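Local atomic coordinates of bacterial leucyl aminopeptidase (Legionella pneumophila, PDB entry 6ESL), a protein that probably removes N-terminal amino acids, leucine among them, from peptides as a secreted, zinc-dependent exopeptidase that helps the bacterium acquire nutrients inside amoebas. Residues Q135-Y143 with E155-K163; G221-I230 with V281-R289. All coordinates share one frame; numbering follows the deposited sequence.

In the fold
The two contacts follow one another along the chain, interaction 1 closing before interaction 2 opens, and their centres lie about 14 Å apart on the same side of the chain's centre. Interaction 1 pairs helix 130-142 with helix 151-170 on the outer side of the catalytic domain. Interaction 2 joins the start of helix 220-239 to the end of inner strand 277-282 of the mixed sheet and the loop that follows it, at the zinc site. Helix 220-239 connects them: Met140 SD lies 3.5 Å from Ser227 CB, and Thr136 CG2 is 3.3 Å from Ser228 OG. This helix, which carries zinc ligand Asp222, also packs Ile230 on Ile206 and Ala208 of strand 203-209.

Interaction 1: residues Q135-Y143 with E155-K163; sequences QTLTHMTSY and ETANWLKSK
Thr136 OG1 is gripped from several directions: it shares a hydrogen bond of 2.8 Å with a water, bonds to Asn132 O one helical turn back, and has Lys163 NZ 3.1 Å away. The same water accepts a hydrogen bond from Lys163 NZ at 2.9 Å, bridging the two helices. A lysine suits this place because its long methylene chain crosses the gap, and a bend at the last torsion (chi4 69°) carries NZ past the hydroxyl to the water.

The middle of the contact belongs to Trp159. With CG anti to the backbone N (chi1 -176°), its indole leaves helix 151-170 and reaches across to helix 130-142. There its five-membered ring forms an offset stack with His139, the centroids 3.8 Å apart and the planes nearly parallel. Around the six-membered part, the methyl CG2 of Thr136 meets the indole edge near CH2, while Met140 CG comes obliquely to CZ3, 4.0 Å away.

Tyr143 closes the other end of the contact. Thr156 OG1, hydrogen-bonded to Thr152 O, sits 3.8 Å above the centre of the phenol ring. Glu155 CB approaches the same ring obliquely. Deeper in the fold, the flexible thioether of Met140 bends toward helix 151-170; its side chain and that of Thr156 cross at about a right angle, CE meeting the Thr156 methyl, and SD lies near Leu160 CD2.

Large flat side chains fill the wide spacing of this nearly antiparallel pair, whose axes pass 11.0 Å apart. Aromatic and apolar surface therefore supplies most of the contact, while the water-bridged threonine and lysine add a polar link at one end.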
loop_
_atom_site.group_PDB
_atom_site.type_symbol
_atom_site.label_atom_id
_atom_site.label_comp_id
_atom_site.label_asym_id
_atom_site.label_seq_id
_atom_site.Cartn_x
_atom_site.Cartn_y
_atom_site.Cartn_z
ATOM N N GLN B 135 30.789 12.609 9.113
ATOM C CA GLN B 135 32.137 12.626 8.515
ATOM C C GLN B 135 32.136 12.250 7.021
ATOM O O GLN B 135 32.773 12.919 6.206
ATOM C CB GLN B 135 33.077 11.699 9.289
ATOM C CG GLN B 135 33.362 12.153 10.710
ATOM C CD GLN B 135 34.012 13.522 10.767
ATOM O OE1 GLN B 135 34.876 13.845 9.952
ATOM N NE2 GLN B 135 33.598 14.334 11.732
ATOM N N THR B 136 31.418 11.182 6.676
ATOM C CA THR B 136 31.215 10.771 5.274
ATOM C C THR B 136 30.593 11.879 4.452
ATOM O O THR B 136 31.013 12.198 3.327
ATOM C CB THR B 136 30.383 9.496 5.222
ATOM O OG1 THR B 136 31.095 8.456 5.885
ATOM C CG2 THR B 136 30.109 9.066 3.785
ATOM N N LEU B 137 29.576 12.494 5.008
ATOM C CA LEU B 137 28.853 13.611 4.368
ATOM C C LEU B 137 29.759 14.851 4.179
ATOM O O LEU B 137 29.722 15.570 3.148
ATOM C CB LEU B 137 27.621 13.929 5.168
ATOM C CG LEU B 137 26.682 14.922 4.483
ATOM C CD1 LEU B 137 26.238 14.561 3.098
ATOM C CD2 LEU B 137 25.464 15.051 5.347
ATOM N N THR B 138 30.592 15.090 5.182
ATOM C CA THR B 138 31.596 16.152 5.062
ATOM C C THR B 138 32.454 15.892 3.849
ATOM O O THR B 138 32.620 16.765 3.025
ATOM C CB THR B 138 32.387 16.288 6.368
ATOM O OG1 THR B 138 31.443 16.708 7.379
ATOM C CG2 THR B 138 33.600 17.303 6.258
ATOM N N HIS B 139 32.966 14.689 3.726
ATOM C CA HIS B 139 33.843 14.409 2.578
ATOM C C HIS B 139 33.052 14.485 1.268
ATOM O O HIS B 139 33.449 15.150 0.304
ATOM C CB HIS B 139 34.432 13.033 2.731
ATOM C CG HIS B 139 35.471 12.741 1.695
ATOM N ND1 HIS B 139 35.140 12.266 0.434
ATOM C CD2 HIS B 139 36.812 12.959 1.684
ATOM C CE1 HIS B 139 36.243 12.176 -0.290
ATOM N NE2 HIS B 139 37.261 12.571 0.445
ATOM N N MET B 140 31.863 13.865 1.214
ATOM C CA MET B 140 31.129 13.827 -0.088
ATOM C C MET B 140 30.788 15.221 -0.528
ATOM O O MET B 140 30.949 15.531 -1.697
ATOM C CB MET B 140 29.850 12.999 0.008
ATOM C CG MET B 140 30.120 11.514 0.064
ATOM S SD MET B 140 28.626 10.514 -0.182
ATOM C CE MET B 140 28.279 10.689 -1.941
ATOM N N THR B 141 30.358 16.074 0.400
ATOM C CA THR B 141 29.955 17.429 0.016
ATOM C C THR B 141 31.128 18.369 -0.331
ATOM O O THR B 141 30.915 19.460 -0.825
ATOM C CB THR B 141 29.090 18.103 1.069
ATOM O OG1 THR B 141 29.792 18.208 2.352
ATOM C CG2 THR B 141 27.754 17.345 1.302
ATOM N N SER B 142 32.350 17.904 -0.150
ATOM C CA SER B 142 33.499 18.746 -0.462
ATOM C C SER B 142 33.934 18.588 -1.883
ATOM O O SER B 142 34.657 19.477 -2.366
ATOM C CB SER B 142 34.641 18.467 0.511
ATOM O OG SER B 142 35.283 17.318 0.038
ATOM N N TYR B 143 33.385 17.635 -2.625
ATOM C CA TYR B 143 33.667 17.594 -4.055
ATOM C C TYR B 143 32.901 18.804 -4.638
ATOM O O TYR B 143 31.799 19.108 -4.182
ATOM C CB TYR B 143 33.170 16.290 -4.673
ATOM C CG TYR B 143 33.862 15.056 -4.138
ATOM C CD1 TYR B 143 35.020 14.574 -4.733
ATOM C CD2 TYR B 143 33.357 14.375 -3.039
ATOM C CE1 TYR B 143 35.656 13.447 -4.249
ATOM C CE2 TYR B 143 33.986 13.247 -2.547
ATOM C CZ TYR B 143 35.134 12.787 -3.155
ATOM O OH TYR B 143 35.764 11.664 -2.669
ATOM N N GLU B 155 35.949 10.503 -9.193
ATOM C CA GLU B 155 36.666 10.432 -7.896
ATOM C C GLU B 155 35.700 9.968 -6.760
ATOM O O GLU B 155 36.095 9.231 -5.846
ATOM C CB GLU B 155 37.254 11.806 -7.516
ATOM C CG GLU B 155 38.424 12.347 -8.378
ATOM C CD GLU B 155 38.618 13.898 -8.221
ATOM O OE1 GLU B 155 38.195 14.501 -7.176
ATOM O OE2 GLU B 155 39.220 14.556 -9.153
ATOM N N THR B 156 34.404 10.410 -6.809
ATOM C CA THR B 156 33.478 10.026 -5.776
ATOM C C THR B 156 33.334 8.527 -5.770
ATOM O O THR B 156 33.367 7.886 -4.734
ATOM C CB THR B 156 32.061 10.677 -6.032
ATOM O OG1 THR B 156 32.177 12.100 -6.010
ATOM C CG2 THR B 156 30.999 10.237 -5.008
ATOM N N ALA B 157 33.108 7.949 -6.951
ATOM C CA ALA B 157 32.914 6.513 -7.035
ATOM C C ALA B 157 34.150 5.701 -6.510
ATOM O O ALA B 157 34.016 4.676 -5.785
ATOM C CB ALA B 157 32.657 6.132 -8.499
ATOM N N ASN B 158 35.341 6.108 -7.007
ATOM C CA ASN B 158 36.614 5.538 -6.493
ATOM C C ASN B 158 36.773 5.596 -4.916
ATOM O O ASN B 158 37.116 4.613 -4.279
ATOM C CB ASN B 158 37.784 6.299 -7.101
ATOM C CG ASN B 158 38.011 5.973 -8.551
ATOM O OD1 ASN B 158 37.533 4.983 -9.069
ATOM N ND2 ASN B 158 38.845 6.797 -9.189
ATOM N N TRP B 159 36.481 6.754 -4.346
ATOM C CA TRP B 159 36.529 6.947 -2.867
ATOM C C TRP B 159 35.530 6.075 -2.123
ATOM O O TRP B 159 35.873 5.429 -1.195
ATOM C CB TRP B 159 36.305 8.394 -2.542
ATOM C CG TRP B 159 36.437 8.660 -1.105
ATOM C CD1 TRP B 159 37.631 8.764 -0.377
ATOM C CD2 TRP B 159 35.394 8.860 -0.175
ATOM N NE1 TRP B 159 37.334 9.049 0.929
ATOM C CE2 TRP B 159 35.980 9.085 1.085
ATOM C CE3 TRP B 159 34.000 8.891 -0.282
ATOM C CZ2 TRP B 159 35.217 9.308 2.239
ATOM C CZ3 TRP B 159 33.238 9.123 0.894
ATOM C CH2 TRP B 159 33.825 9.307 2.101
ATOM N N LEU B 160 34.280 5.981 -2.576
ATOM C CA LEU B 160 33.338 5.080 -1.951
ATOM C C LEU B 160 33.768 3.629 -1.980
ATOM O O LEU B 160 33.630 2.859 -0.986
ATOM C CB LEU B 160 31.896 5.216 -2.603
ATOM C CG LEU B 160 31.259 6.571 -2.449
ATOM C CD1 LEU B 160 30.013 6.809 -3.364
ATOM C CD2 LEU B 160 30.894 6.786 -0.994
ATOM N N LYS B 161 34.299 3.222 -3.131
ATOM C CA LYS B 161 34.756 1.870 -3.294
ATOM C C LYS B 161 35.916 1.584 -2.278
ATOM O O LYS B 161 35.865 0.557 -1.601
ATOM C CB LYS B 161 35.246 1.672 -4.734
ATOM C CG LYS B 161 35.812 0.300 -5.049
ATOM C CD LYS B 161 35.924 0.138 -6.589
ATOM C CE LYS B 161 36.051 -1.293 -7.072
ATOM N NZ LYS B 161 37.475 -1.729 -6.787
ATOM N N SER B 162 36.878 2.500 -2.162
ATOM C CA SER B 162 38.055 2.339 -1.203
ATOM C C SER B 162 37.553 2.257 0.192
ATOM O O SER B 162 37.984 1.396 0.930
ATOM C CB SER B 162 38.973 3.535 -1.156
ATOM O OG SER B 162 39.638 3.612 -2.335
ATOM N N LYS B 163 36.644 3.178 0.528
ATOM C CA LYS B 163 36.051 3.215 1.869
ATOM C C LYS B 163 35.401 1.875 2.209
ATOM O O LYS B 163 35.754 1.278 3.184
ATOM C CB LYS B 163 35.131 4.418 2.009
ATOM C CG LYS B 163 34.486 4.637 3.383
ATOM C CD LYS B 163 33.416 5.707 3.336
ATOM C CE LYS B 163 32.769 6.039 4.689
ATOM N NZ LYS B 163 33.704 6.739 5.644
HETATM O O HOH W 1 33.135 8.478 7.833
#

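Interaction 2: residues G221-I230 with V281-R289; sequences GDDGSGSSSI and VQFDMTGYR. With ZN (zinc ion), chain F; ZN (zinc ion), chain E.
Asp222 and Asp284 converge on one zinc ion, Asp222 OD1 binding it at 2.0 Å and Asp284 through both oxygens, OD1 at 2.4 Å and OD2 at 2.5 Å. A water and His209 complete this set. Asp222 OD2 reaches the second zinc, which Glu257 also binds, so the Asp222 carboxylate bridges the two metals.

The next shell holds these ligands in place. A cis peptide bond joins Asp222 to Asp223, whose carboxylate points to the strand end. Its OD1 accepts from Met285 N, from 55° above the carboxylate plane, while OD2 lies only 2.6 Å from Phe283 O, close enough to suggest that the carboxyl holds a proton and donates it. Asp284 OD2 is steadied by Ser334 OG.

Farther out, Ser225 OG accepts an almost straight bond from Thr286 N (2.9 Å, 170°) and donates to Gly221 O; its small hydroxyl, placed between backbone N and carbonyl carbon, can serve both. Thr286 OG1 donates to Ser229 OG, which in turn bonds Met376 O. Gly226, without a side chain, lets Phe283 O come close.

These bonds tie the two ligand-bearing segments together and probably help set the aspartates' spacing, consistent with a dinuclear M28-type zinc site.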
loop_
_atom_site.group_PDB
_atom_site.type_symbol
_atom_site.label_atom_id
_atom_site.label_comp_id
_atom_site.label_asym_id
_atom_site.label_seq_id
_atom_site.Cartn_x
_atom_site.Cartn_y
_atom_site.Cartn_z
ATOM N N GLY B 221 21.749 16.978 1.051
ATOM C CA GLY B 221 20.481 16.263 1.146
ATOM C C GLY B 221 20.332 15.280 0.014
ATOM O O GLY B 221 20.139 14.064 0.257
ATOM N N ASP B 222 20.468 15.807 -1.185
ATOM C CA ASP B 222 20.368 14.937 -2.336
ATOM C C ASP B 222 21.639 14.708 -3.066
ATOM O O ASP B 222 22.045 15.542 -3.871
ATOM C CB ASP B 222 19.347 15.665 -3.233
ATOM C CG ASP B 222 18.910 14.880 -4.438
ATOM O OD1 ASP B 222 19.084 13.638 -4.491
ATOM O OD2 ASP B 222 18.377 15.532 -5.350
ATOM N N ASP B 223 22.218 13.484 -2.962
ATOM C CA ASP B 223 21.886 12.399 -2.033
ATOM C C ASP B 223 23.137 11.995 -1.278
ATOM O O ASP B 223 23.373 10.815 -1.007
ATOM C CB ASP B 223 21.302 11.208 -2.753
ATOM C CG ASP B 223 20.819 10.150 -1.825
ATOM O OD1 ASP B 223 20.458 10.429 -0.673
ATOM O OD2 ASP B 223 20.721 8.980 -2.302
ATOM N N GLY B 224 23.869 13.021 -0.841
ATOM C CA GLY B 224 24.923 12.831 0.127
ATOM C C GLY B 224 24.419 12.109 1.376
ATOM O O GLY B 224 25.043 11.201 1.876
ATOM N N SER B 225 23.258 12.577 1.863
ATOM C CA SER B 225 22.669 12.060 3.101
ATOM C C SER B 225 22.393 10.574 2.961
ATOM O O SER B 225 22.806 9.784 3.806
ATOM C CB SER B 225 21.414 12.853 3.439
ATOM O OG SER B 225 20.391 12.716 2.427
ATOM N N GLY B 226 21.717 10.160 1.922
ATOM C CA GLY B 226 21.440 8.752 1.779
ATOM C C GLY B 226 22.702 7.926 1.596
ATOM O O GLY B 226 22.844 6.832 2.175
ATOM N N SER B 227 23.580 8.435 0.743
ATOM C CA SER B 227 24.879 7.748 0.482
ATOM C C SER B 227 25.651 7.507 1.805
ATOM O O SER B 227 26.264 6.430 2.009
ATOM C CB SER B 227 25.679 8.618 -0.446
ATOM O OG SER B 227 25.172 8.682 -1.747
ATOM N N SER B 228 25.543 8.471 2.733
ATOM C CA SER B 228 26.241 8.375 4.013
ATOM C C SER B 228 25.560 7.530 5.021
ATOM O O SER B 228 26.196 6.791 5.800
ATOM C CB SER B 228 26.488 9.761 4.641
ATOM O OG SER B 228 27.179 10.623 3.740
ATOM N N SER B 229 24.239 7.691 5.094
ATOM C CA SER B 229 23.465 6.781 5.914
ATOM C C SER B 229 23.714 5.321 5.535
ATOM O O SER B 229 23.819 4.510 6.426
ATOM C CB SER B 229 21.933 7.098 5.814
ATOM O OG SER B 229 21.545 8.343 6.351
ATOM N N ILE B 230 23.724 4.968 4.230
ATOM C CA ILE B 230 23.928 3.544 3.900
ATOM C C ILE B 230 25.398 3.102 4.099
ATOM O O ILE B 230 25.655 1.926 4.356
ATOM C CB ILE B 230 23.397 3.096 2.518
ATOM C CG1 ILE B 230 24.228 3.681 1.412
ATOM C CG2 ILE B 230 21.887 3.440 2.380
ATOM C CD1 ILE B 230 23.973 2.965 0.107
ATOM N N VAL B 281 15.752 -1.656 -1.158
ATOM C CA VAL B 281 15.353 -0.385 -0.608
ATOM C C VAL B 281 16.257 0.702 -1.206
ATOM O O VAL B 281 17.472 0.443 -1.526
ATOM C CB VAL B 281 15.362 -0.382 0.950
ATOM C CG1 VAL B 281 16.726 -0.697 1.506
ATOM C CG2 VAL B 281 14.833 0.902 1.570
ATOM N N GLN B 282 15.686 1.878 -1.374
ATOM C CA GLN B 282 16.390 3.043 -1.846
ATOM C C GLN B 282 16.380 4.143 -0.783
ATOM O O GLN B 282 15.310 4.530 -0.253
ATOM C CB GLN B 282 15.752 3.530 -3.142
ATOM C CG GLN B 282 16.214 4.871 -3.717
ATOM C CD GLN B 282 17.623 4.836 -4.252
ATOM O OE1 GLN B 282 18.295 3.791 -4.225
ATOM N NE2 GLN B 282 18.052 5.968 -4.842
ATOM N N PHE B 283 17.567 4.677 -0.536
ATOM C CA PHE B 283 17.754 5.871 0.337
ATOM C C PHE B 283 18.161 7.080 -0.474
ATOM O O PHE B 283 19.357 7.184 -0.937
ATOM C CB PHE B 283 18.734 5.556 1.453
ATOM C CG PHE B 283 18.234 4.540 2.410
ATOM C CD1 PHE B 283 17.450 4.919 3.519
ATOM C CD2 PHE B 283 18.482 3.223 2.229
ATOM C CE1 PHE B 283 16.932 3.966 4.393
ATOM C CE2 PHE B 283 18.027 2.287 3.113
ATOM C CZ PHE B 283 17.182 2.672 4.160
ATOM N N ASP B 284 17.152 7.904 -0.731
ATOM C CA ASP B 284 17.313 9.150 -1.427
ATOM C C ASP B 284 16.729 10.237 -0.540
ATOM O O ASP B 284 15.514 10.403 -0.431
ATOM C CB ASP B 284 16.576 9.119 -2.766
ATOM C CG ASP B 284 16.724 10.412 -3.543
ATOM O OD1 ASP B 284 17.402 11.334 -3.042
ATOM O OD2 ASP B 284 16.162 10.508 -4.654
ATOM N N MET B 285 17.630 10.970 0.089
ATOM C CA MET B 285 17.332 12.112 0.936
ATOM C C MET B 285 16.875 11.586 2.306
ATOM O O MET B 285 15.735 11.096 2.529
ATOM C CB MET B 285 16.407 13.169 0.337
ATOM C CG MET B 285 16.824 13.593 -1.039
ATOM S SD MET B 285 15.844 14.859 -1.805
ATOM C CE MET B 285 14.190 14.186 -1.740
ATOM N N THR B 286 17.811 11.679 3.237
ATOM C CA THR B 286 17.639 11.135 4.598
ATOM C C THR B 286 17.896 12.149 5.719
ATOM O O THR B 286 17.892 11.797 6.915
ATOM C CB THR B 286 18.609 9.956 4.823
ATOM O OG1 THR B 286 19.951 10.402 4.811
ATOM C CG2 THR B 286 18.363 8.816 3.847
ATOM N N GLY B 287 18.089 13.412 5.357
ATOM C CA GLY B 287 18.500 14.396 6.355
ATOM C C GLY B 287 17.705 15.648 6.623
ATOM O O GLY B 287 17.914 16.284 7.632
ATOM N N TYR B 288 16.836 16.047 5.711
ATOM C CA TYR B 288 16.101 17.283 5.898
ATOM C C TYR B 288 14.827 17.021 6.531
ATOM O O TYR B 288 14.054 16.100 6.110
ATOM C CB TYR B 288 15.917 18.002 4.539
ATOM C CG TYR B 288 15.069 19.287 4.655
ATOM C CD1 TYR B 288 15.663 20.545 4.960
ATOM C CD2 TYR B 288 13.703 19.242 4.411
ATOM C CE1 TYR B 288 14.865 21.700 5.031
ATOM C CE2 TYR B 288 12.928 20.378 4.489
ATOM C CZ TYR B 288 13.543 21.590 4.811
ATOM O OH TYR B 288 12.719 22.666 4.925
ATOM N N ARG B 289 14.518 17.803 7.588
ATOM C CA ARG B 289 13.257 17.732 8.267
ATOM C C ARG B 289 12.497 18.989 7.993
ATOM O O ARG B 289 13.041 20.088 8.041
ATOM C CB ARG B 289 13.436 17.564 9.801
ATOM C CG ARG B 289 13.699 16.131 10.249
ATOM C CD ARG B 289 13.803 16.077 11.764
ATOM N NE ARG B 289 14.064 14.717 12.198
ATOM C CZ ARG B 289 14.251 14.378 13.460
ATOM N NH1 ARG B 289 14.161 15.323 14.403
ATOM N NH2 ARG B 289 14.457 13.104 13.768
HETATM ZN ZN ZN F . 18.063 12.116 -5.189
HETATM ZN ZN ZN E . 17.666 13.937 -7.118
HETATM O O HOH W 2 16.152 13.083 -4.737
#